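Local coordinates for protein putative oxidoreductase with NAD(P)-binding Rossmann-fold domain (Clostridium difficile, PDB 3UUW) that probably catalyses NAD(P)-dependent oxidation or reduction of a substrate not yet known, as a member of the GFO/IDH/MocA family, at residues Lys8-Tyr22 and Ile60-Ser74. Numbering follows the deposited sequence.
Sequences KMGMIGLGSIAQKAY and IESLAKKCDCIFLHS
The rings of Y22 and H73 form an offset stack, with centroids 4.1 Å apart and planes 25° apart. The contact joins the first strand, glycine turn and helix start of a Rossmann fold (8-22) to helix 60-64 and the neighbouring parallel strand 69-72. H73 CE1 lies over one face of Y22, off toward the rim. At the H73 edge sit G13 O, in the ring plane, and M11 CG, 3.7 Å from H73 CD2. The carbonyl carbon F71 C lies over one H73 face. Outside the two segments, D96 OD2 bonds H73 ND1 and D96 OD1 bonds Y22 OH, which ties the stacked pair together; Y94 also bonds Y22 OH.

G13, G15 and A18 fit the GxGxxA pattern, consistent with dinucleotide binding. The two strands are joined by bonds such as I12 N to F71 O (2.8 Å). On the sheet face with M11, M9 CG comes to the F71 ring edge, 3.7 Å from F71 CD1. On the other face, I12 CD1 meets I60 CG2 at 3.7 Å, and I12 CG2, anti to the backbone N, reaches L72 CD1 at 3.5 Å. C67 SG packs 3.6 Å from G10 CA, with L63 CD1 near the same atom.

At the strand start, K8 O accepts from both D68 N and C69 N. K8 N returns a bond to D68 OD2. The K8 chain bends at chi3 (83°), and its NZ donates to K66 O at 2.8 Å.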
ATOM      1  N   LYS A   8     -26.173 -13.437 -35.445  1.00 22.03           N
ATOM      2  CA  LYS A   8     -25.066 -14.215 -35.983  1.00 22.55           C
ATOM      3  C   LYS A   8     -23.818 -13.331 -36.001  1.00 20.66           C
ATOM      4  O   LYS A   8     -23.814 -12.266 -36.612  1.00 21.26           O
ATOM      5  CB  LYS A   8     -25.384 -14.692 -37.405  1.00 22.67           C
ATOM      6  CG  LYS A   8     -26.603 -15.630 -37.516  1.00 28.24           C
ATOM      7  CD  LYS A   8     -26.791 -16.178 -38.940  1.00 32.18           C
ATOM      8  CE  LYS A   8     -25.903 -17.407 -39.224  1.00 37.61           C
ATOM      9  NZ  LYS A   8     -25.736 -17.739 -40.697  1.00 34.73           N
ATOM     10  N   MET A   9     -22.762 -13.777 -35.343  1.00 19.31           N
ATOM     11  CA  MET A   9     -21.520 -13.004 -35.267  1.00 18.55           C
ATOM     12  C   MET A   9     -20.359 -13.762 -35.887  1.00 19.10           C
ATOM     13  O   MET A   9     -20.255 -14.988 -35.741  1.00 19.19           O
ATOM     14  CB  MET A   9     -21.225 -12.672 -33.792  1.00 17.93           C
ATOM     15  CG  MET A   9     -19.966 -11.826 -33.488  1.00 19.23           C
ATOM     16  SD  MET A   9     -18.420 -12.751 -33.476  1.00 25.19           S
ATOM     17  CE  MET A   9     -18.611 -13.693 -31.969  1.00 26.03           C
ATOM     18  N   GLY A  10     -19.477 -13.020 -36.551  1.00 18.43           N
ATOM     19  CA  GLY A  10     -18.237 -13.558 -37.076  1.00 18.05           C
ATOM     20  C   GLY A  10     -17.109 -12.693 -36.563  1.00 18.74           C
ATOM     21  O   GLY A  10     -17.321 -11.542 -36.165  1.00 18.52           O
ATOM     22  N   MET A  11     -15.901 -13.224 -36.615  1.00 17.41           N
ATOM     23  CA  MET A  11     -14.716 -12.487 -36.226  1.00 17.86           C
ATOM     24  C   MET A  11     -13.737 -12.465 -37.382  1.00 17.91           C
ATOM     25  O   MET A  11     -13.503 -13.497 -38.009  1.00 19.30           O
ATOM     26  CB  MET A  11     -14.040 -13.127 -35.000  1.00 18.19           C
ATOM     27  CG  MET A  11     -12.846 -12.349 -34.494  1.00 15.62           C
ATOM     28  SD  MET A  11     -12.224 -12.994 -32.918  1.00 21.19           S
ATOM     29  CE  MET A  11     -13.523 -12.513 -31.806  1.00 21.44           C
ATOM     30  N   ILE A  12     -13.162 -11.288 -37.653  1.00 17.50           N
ATOM     31  CA  ILE A  12     -12.118 -11.146 -38.655  1.00 17.48           C
ATOM     32  C   ILE A  12     -10.863 -10.610 -37.983  1.00 18.96           C
ATOM     33  O   ILE A  12     -10.890  -9.555 -37.335  1.00 18.61           O
ATOM     34  CB  ILE A  12     -12.569 -10.219 -39.825  1.00 17.08           C
ATOM     35  CG1 ILE A  12     -13.676 -10.905 -40.632  1.00 17.68           C
ATOM     36  CG2 ILE A  12     -11.417  -9.855 -40.717  1.00 19.26           C
ATOM     37  CD1 ILE A  12     -14.346 -10.006 -41.683  1.00 19.82           C
ATOM     38  N   GLY A  13      -9.750 -11.324 -38.174  1.00 20.47           N
ATOM     39  CA  GLY A  13      -8.474 -10.968 -37.560  1.00 22.75           C
ATOM     40  C   GLY A  13      -8.344 -11.758 -36.278  1.00 24.01           C
ATOM     41  O   GLY A  13      -9.085 -11.528 -35.318  1.00 25.59           O
ATOM     42  N   LEU A  14      -7.466 -12.747 -36.270  1.00 23.49           N
ATOM     43  CA  LEU A  14      -7.285 -13.597 -35.107  1.00 22.92           C
ATOM     44  C   LEU A  14      -5.871 -13.451 -34.542  1.00 25.65           C
ATOM     45  O   LEU A  14      -5.265 -14.434 -34.109  1.00 29.94           O
ATOM     46  CB  LEU A  14      -7.600 -15.036 -35.452  1.00 22.93           C
ATOM     47  CG  LEU A  14      -9.005 -15.309 -35.998  1.00 22.63           C
ATOM     48  CD1 LEU A  14      -9.123 -16.748 -36.491  1.00 24.29           C
ATOM     49  CD2 LEU A  14     -10.052 -14.998 -34.929  1.00 23.84           C
ATOM     50  N   GLY A  15      -5.405 -12.205 -34.498  1.00 24.80           N
ATOM     51  CA  GLY A  15      -4.086 -11.845 -33.975  1.00 26.74           C
ATOM     52  C   GLY A  15      -4.014 -11.828 -32.452  1.00 26.13           C
ATOM     53  O   GLY A  15      -4.907 -12.317 -31.769  1.00 22.42           O
ATOM     54  N   SER A  16      -2.953 -11.248 -31.909  1.00 26.53           N
ATOM     55  CA  SER A  16      -2.738 -11.326 -30.461  1.00 27.18           C
ATOM     56  C   SER A  16      -3.853 -10.623 -29.666  1.00 24.18           C
ATOM     57  O   SER A  16      -4.285 -11.130 -28.645  1.00 22.16           O
ATOM     58  CB  SER A  16      -1.351 -10.811 -30.074  1.00 29.16           C
ATOM     59  OG  SER A  16      -1.270  -9.409 -30.233  1.00 32.91           O
ATOM     60  N   ILE A  17      -4.328  -9.481 -30.139  1.00 23.63           N
ATOM     61  CA  ILE A  17      -5.413  -8.771 -29.459  1.00 23.80           C
ATOM     62  C   ILE A  17      -6.716  -9.578 -29.473  1.00 21.81           C
ATOM     63  O   ILE A  17      -7.402  -9.715 -28.454  1.00 21.41           O
ATOM     64  CB  ILE A  17      -5.604  -7.365 -30.068  1.00 25.48           C
ATOM     65  CG1 ILE A  17      -4.323  -6.536 -29.886  1.00 29.32           C
ATOM     66  CG2 ILE A  17      -6.762  -6.684 -29.448  1.00 26.86           C
ATOM     67  CD1 ILE A  17      -3.858  -6.417 -28.447  1.00 34.24           C
ATOM     68  N   ALA A  18      -7.072 -10.155 -30.614  1.00 20.14           N
ATOM     69  CA  ALA A  18      -8.258 -10.999 -30.656  1.00 17.78           C
ATOM     70  C   ALA A  18      -8.117 -12.167 -29.673  1.00 18.70           C
ATOM     71  O   ALA A  18      -9.055 -12.484 -28.929  1.00 19.53           O
ATOM     72  CB  ALA A  18      -8.495 -11.552 -32.082  1.00 17.42           C
ATOM     73  N   GLN A  19      -6.934 -12.780 -29.669  1.00 18.78           N
ATOM     74  CA  GLN A  19      -6.678 -13.949 -28.827  1.00 19.74           C
ATOM     75  C   GLN A  19      -6.716 -13.666 -27.333  1.00 20.74           C
ATOM     76  O   GLN A  19      -7.130 -14.536 -26.562  1.00 22.71           O
ATOM     77  CB  GLN A  19      -5.353 -14.612 -29.212  1.00 20.47           C
ATOM     78  CG  GLN A  19      -5.449 -15.328 -30.554  1.00 23.98           C
ATOM     79  CD  GLN A  19      -4.184 -16.042 -30.897  1.00 28.01           C
ATOM     80  OE1 GLN A  19      -3.704 -16.884 -30.130  1.00 31.79           O
ATOM     81  NE2 GLN A  19      -3.612 -15.695 -32.022  1.00 30.16           N
ATOM     82  N   LYS A  20      -6.283 -12.487 -26.902  1.00 20.17           N
ATOM     83  CA  LYS A  20      -6.236 -12.214 -25.464  1.00 20.62           C
ATOM     84  C   LYS A  20      -7.385 -11.366 -24.913  1.00 21.38           C
ATOM     85  O   LYS A  20      -7.715 -11.512 -23.736  1.00 22.17           O
ATOM     86  CB  LYS A  20      -4.895 -11.565 -25.069  1.00 21.94           C
ATOM     87  CG  LYS A  20      -4.761 -10.110 -25.429  1.00 23.42           C
ATOM     88  CD  LYS A  20      -3.397  -9.586 -24.997  1.00 27.70           C
ATOM     89  CE  LYS A  20      -3.234  -8.129 -25.336  1.00 29.77           C
ATOM     90  NZ  LYS A  20      -1.911  -7.628 -24.901  1.00 32.84           N
ATOM     91  N   ALA A  21      -7.976 -10.502 -25.751  1.00 21.03           N
ATOM     92  CA  ALA A  21      -8.997  -9.510 -25.302  1.00 20.08           C
ATOM     93  C   ALA A  21     -10.417  -9.773 -25.735  1.00 19.63           C
ATOM     94  O   ALA A  21     -11.360  -9.182 -25.139  1.00 20.39           O
ATOM     95  CB  ALA A  21      -8.601  -8.105 -25.772  1.00 20.83           C
ATOM     96  N   TYR A  22     -10.603 -10.602 -26.778  1.00 17.57           N
ATOM     97  CA  TYR A  22     -11.939 -10.862 -27.334  1.00 17.80           C
ATOM     98  C   TYR A  22     -12.375 -12.310 -27.356  1.00 19.63           C
ATOM     99  O   TYR A  22     -13.458 -12.622 -26.823  1.00 21.83           O
ATOM    100  CB  TYR A  22     -12.079 -10.222 -28.710  1.00 17.38           C
ATOM    101  CG  TYR A  22     -12.000  -8.727 -28.619  1.00 15.83           C
ATOM    102  CD1 TYR A  22     -13.108  -7.986 -28.235  1.00 15.12           C
ATOM    103  CD2 TYR A  22     -10.800  -8.056 -28.819  1.00 18.91           C
ATOM    104  CE1 TYR A  22     -13.048  -6.597 -28.131  1.00 15.85           C
ATOM    105  CE2 TYR A  22     -10.717  -6.668 -28.710  1.00 18.79           C
ATOM    106  CZ  TYR A  22     -11.834  -5.948 -28.353  1.00 16.01           C
ATOM    107  OH  TYR A  22     -11.776  -4.568 -28.244  1.00 16.48           O
ATOM    108  N   ILE A  60     -13.143 -12.784 -46.089  1.00 24.01           N
ATOM    109  CA  ILE A  60     -13.951 -11.774 -45.429  1.00 23.13           C
ATOM    110  C   ILE A  60     -15.361 -11.806 -45.981  1.00 22.48           C
ATOM    111  O   ILE A  60     -16.333 -11.753 -45.233  1.00 23.50           O
ATOM    112  CB  ILE A  60     -13.365 -10.356 -45.679  1.00 23.78           C
ATOM    113  CG1 ILE A  60     -12.079 -10.175 -44.896  1.00 24.52           C
ATOM    114  CG2 ILE A  60     -14.384  -9.260 -45.282  1.00 26.20           C
ATOM    115  CD1 ILE A  60     -11.172  -9.059 -45.449  1.00 29.71           C
ATOM    116  N   GLU A  61     -15.473 -11.900 -47.304  1.00 23.65           N
ATOM    117  CA  GLU A  61     -16.780 -11.853 -47.942  1.00 24.73           C
ATOM    118  C   GLU A  61     -17.658 -13.051 -47.616  1.00 25.35           C
ATOM    119  O   GLU A  61     -18.820 -12.875 -47.282  1.00 26.06           O
ATOM    120  CB  GLU A  61     -16.651 -11.673 -49.453  1.00 26.83           C
ATOM    121  CG  GLU A  61     -16.061 -10.343 -49.871  1.00 28.22           C
ATOM    122  CD  GLU A  61     -14.532 -10.269 -49.809  1.00 32.06           C
ATOM    123  OE1 GLU A  61     -13.864 -11.295 -49.519  1.00 28.22           O
ATOM    124  OE2 GLU A  61     -14.002  -9.158 -50.072  1.00 33.79           O
ATOM    125  N   SER A  62     -17.109 -14.259 -47.685  1.00 25.49           N
ATOM    126  CA  SER A  62     -17.900 -15.453 -47.395  1.00 26.60           C
ATOM    127  C   SER A  62     -18.402 -15.467 -45.957  1.00 24.88           C
ATOM    128  O   SER A  62     -19.508 -15.926 -45.686  1.00 26.07           O
ATOM    129  CB  SER A  62     -17.121 -16.733 -47.696  1.00 27.90           C
ATOM    130  OG  SER A  62     -15.962 -16.842 -46.906  1.00 29.69           O
ATOM    131  N   LEU A  63     -17.587 -14.980 -45.028  1.00 23.20           N
ATOM    132  CA  LEU A  63     -18.013 -14.940 -43.635  1.00 21.78           C
ATOM    133  C   LEU A  63     -19.106 -13.888 -43.442  1.00 21.23           C
ATOM    134  O   LEU A  63     -20.137 -14.160 -42.823  1.00 22.48           O
ATOM    135  CB  LEU A  63     -16.832 -14.647 -42.712  1.00 21.41           C
ATOM    136  CG  LEU A  63     -17.133 -14.485 -41.215  1.00 19.74           C
ATOM    137  CD1 LEU A  63     -17.807 -15.757 -40.613  1.00 21.64           C
ATOM    138  CD2 LEU A  63     -15.846 -14.135 -40.474  1.00 20.87           C
ATOM    139  N   ALA A  64     -18.870 -12.691 -43.971  1.00 21.37           N
ATOM    140  CA  ALA A  64     -19.794 -11.574 -43.793  1.00 22.35           C
ATOM    141  C   ALA A  64     -21.191 -11.899 -44.297  1.00 23.55           C
ATOM    142  O   ALA A  64     -22.170 -11.473 -43.710  1.00 24.28           O
ATOM    143  CB  ALA A  64     -19.265 -10.323 -44.472  1.00 22.64           C
ATOM    144  N   LYS A  65     -21.270 -12.643 -45.398  1.00 24.30           N
ATOM    145  CA  LYS A  65     -22.560 -13.030 -45.988  1.00 26.29           C
ATOM    146  C   LYS A  65     -23.394 -13.937 -45.085  1.00 25.97           C
ATOM    147  O   LYS A  65     -24.606 -14.080 -45.292  1.00 29.11           O
ATOM    148  CB  LYS A  65     -22.342 -13.694 -47.358  1.00 27.07           C
ATOM    149  CG  LYS A  65     -21.912 -12.705 -48.416  1.00 29.40           C
ATOM    150  CD  LYS A  65     -21.416 -13.380 -49.688  1.00 32.12           C
ATOM    151  CE  LYS A  65     -20.890 -12.333 -50.671  1.00 37.26           C
ATOM    152  NZ  LYS A  65     -20.207 -12.935 -51.856  1.00 36.83           N
ATOM    153  N   LYS A  66     -22.751 -14.553 -44.096  1.00 25.86           N
ATOM    154  CA  LYS A  66     -23.429 -15.443 -43.160  1.00 26.08           C
ATOM    155  C   LYS A  66     -23.599 -14.844 -41.758  1.00 25.24           C
ATOM    156  O   LYS A  66     -23.999 -15.559 -40.851  1.00 25.46           O
ATOM    157  CB  LYS A  66     -22.634 -16.749 -43.032  1.00 26.92           C
ATOM    158  CG  LYS A  66     -22.559 -17.577 -44.295  1.00 29.96           C
ATOM    159  CD  LYS A  66     -23.911 -18.141 -44.688  1.00 35.06           C
ATOM    160  CE  LYS A  66     -23.768 -19.126 -45.832  1.00 39.29           C
ATOM    161  NZ  LYS A  66     -25.041 -19.824 -46.107  1.00 42.75           N
ATOM    162  N   CYS A  67     -23.281 -13.559 -41.587  1.00 23.72           N
ATOM    163  CA  CYS A  67     -23.309 -12.894 -40.273  1.00 22.08           C
ATOM    164  C   CYS A  67     -24.171 -11.645 -40.267  1.00 21.97           C
ATOM    165  O   CYS A  67     -24.413 -11.048 -41.320  1.00 23.73           O
ATOM    166  CB  CYS A  67     -21.877 -12.479 -39.879  1.00 21.54           C
ATOM    167  SG  CYS A  67     -20.770 -13.855 -39.598  1.00 23.78           S
ATOM    168  N   ASP A  68     -24.639 -11.256 -39.083  1.00 20.69           N
ATOM    169  CA  ASP A  68     -25.336  -9.986 -38.890  1.00 19.84           C
ATOM    170  C   ASP A  68     -24.346  -8.919 -38.404  1.00 19.30           C
ATOM    171  O   ASP A  68     -24.586  -7.715 -38.565  1.00 18.33           O
ATOM    172  CB  ASP A  68     -26.460 -10.137 -37.861  1.00 21.22           C
ATOM    173  CG  ASP A  68     -27.489 -11.155 -38.262  1.00 23.85           C
ATOM    174  OD1 ASP A  68     -28.044 -11.018 -39.374  1.00 27.09           O
ATOM    175  OD2 ASP A  68     -27.792 -12.091 -37.462  1.00 24.32           O
ATOM    176  N   CYS A  69     -23.238  -9.368 -37.813  1.00 17.21           N
ATOM    177  CA  CYS A  69     -22.240  -8.456 -37.267  1.00 17.05           C
ATOM    178  C   CYS A  69     -20.870  -9.119 -37.228  1.00 17.98           C
ATOM    179  O   CYS A  69     -20.753 -10.356 -37.229  1.00 17.81           O
ATOM    180  CB  CYS A  69     -22.644  -7.985 -35.872  1.00 16.06           C
ATOM    181  SG  CYS A  69     -22.634  -9.268 -34.578  1.00 18.99           S
ATOM    182  N   ILE A  70     -19.841  -8.281 -37.181  1.00 16.72           N
ATOM    183  CA  ILE A  70     -18.462  -8.714 -37.198  1.00 16.88           C
ATOM    184  C   ILE A  70     -17.651  -7.943 -36.171  1.00 15.98           C
ATOM    185  O   ILE A  70     -17.784  -6.717 -36.059  1.00 16.84           O
ATOM    186  CB  ILE A  70     -17.820  -8.446 -38.579  1.00 17.57           C
ATOM    187  CG1 ILE A  70     -18.530  -9.245 -39.690  1.00 21.85           C
ATOM    188  CG2 ILE A  70     -16.293  -8.728 -38.568  1.00 18.44           C
ATOM    189  CD1 ILE A  70     -18.196 -10.707 -39.741  1.00 23.18           C
ATOM    190  N   PHE A  71     -16.820  -8.677 -35.433  1.00 15.44           N
ATOM    191  CA  PHE A  71     -15.749  -8.118 -34.589  1.00 14.25           C
ATOM    192  C   PHE A  71     -14.485  -8.165 -35.452  1.00 15.55           C
ATOM    193  O   PHE A  71     -14.060  -9.233 -35.911  1.00 16.79           O
ATOM    194  CB  PHE A  71     -15.563  -8.932 -33.289  1.00 14.28           C
ATOM    195  CG  PHE A  71     -16.545  -8.584 -32.212  1.00 15.75           C
ATOM    196  CD1 PHE A  71     -17.839  -9.050 -32.251  1.00 17.11           C
ATOM    197  CD2 PHE A  71     -16.151  -7.812 -31.135  1.00 16.01           C
ATOM    198  CE1 PHE A  71     -18.738  -8.726 -31.263  1.00 17.20           C
ATOM    199  CE2 PHE A  71     -17.054  -7.482 -30.139  1.00 16.21           C
ATOM    200  CZ  PHE A  71     -18.332  -7.933 -30.205  1.00 14.88           C
ATOM    201  N   LEU A  72     -13.944  -6.985 -35.729  1.00 15.58           N
ATOM    202  CA  LEU A  72     -12.775  -6.808 -36.583  1.00 15.78           C
ATOM    203  C   LEU A  72     -11.550  -6.384 -35.767  1.00 18.83           C
ATOM    204  O   LEU A  72     -11.524  -5.318 -35.142  1.00 16.45           O
ATOM    205  CB  LEU A  72     -13.095  -5.742 -37.639  1.00 16.71           C
ATOM    206  CG  LEU A  72     -11.970  -5.373 -38.569  1.00 17.59           C
ATOM    207  CD1 LEU A  72     -11.529  -6.558 -39.410  1.00 17.12           C
ATOM    208  CD2 LEU A  72     -12.431  -4.220 -39.464  1.00 19.87           C
ATOM    209  N   HIS A  73     -10.530  -7.230 -35.780  1.00 20.97           N
ATOM    210  CA  HIS A  73      -9.334  -6.991 -34.962  1.00 23.40           C
ATOM    211  C   HIS A  73      -8.099  -6.979 -35.821  1.00 26.07           C
ATOM    212  O   HIS A  73      -7.041  -7.421 -35.394  1.00 30.58           O
ATOM    213  CB  HIS A  73      -9.213  -8.055 -33.850  1.00 22.90           C
ATOM    214  CG  HIS A  73     -10.477  -8.267 -33.080  1.00 20.07           C
ATOM    215  ND1 HIS A  73     -11.021  -7.308 -32.250  1.00 22.07           N
ATOM    216  CD2 HIS A  73     -11.314  -9.327 -33.025  1.00 19.73           C
ATOM    217  CE1 HIS A  73     -12.146  -7.763 -31.735  1.00 22.19           C
ATOM    218  NE2 HIS A  73     -12.347  -8.988 -32.183  1.00 22.00           N
ATOM    219  N   SER A  74      -8.232  -6.450 -37.029  1.00 27.38           N
ATOM    220  CA  SER A  74      -7.108  -6.364 -37.981  1.00 28.70           C
ATOM    221  C   SER A  74      -6.257  -5.115 -37.764  1.00 29.27           C
ATOM    222  O   SER A  74      -6.590  -4.242 -36.968  1.00 29.94           O
ATOM    223  CB  SER A  74      -7.634  -6.392 -39.418  1.00 29.58           C
ATOM    224  OG  SER A  74      -8.350  -5.211 -39.723  1.00 31.06           O
TER
HETATM  225  O   HOH W   1      -5.785  -9.961 -35.996  1.00 38.88           O
HETATM  226  O   HOH W   2      -5.903  -9.236 -33.269  1.00 26.09           O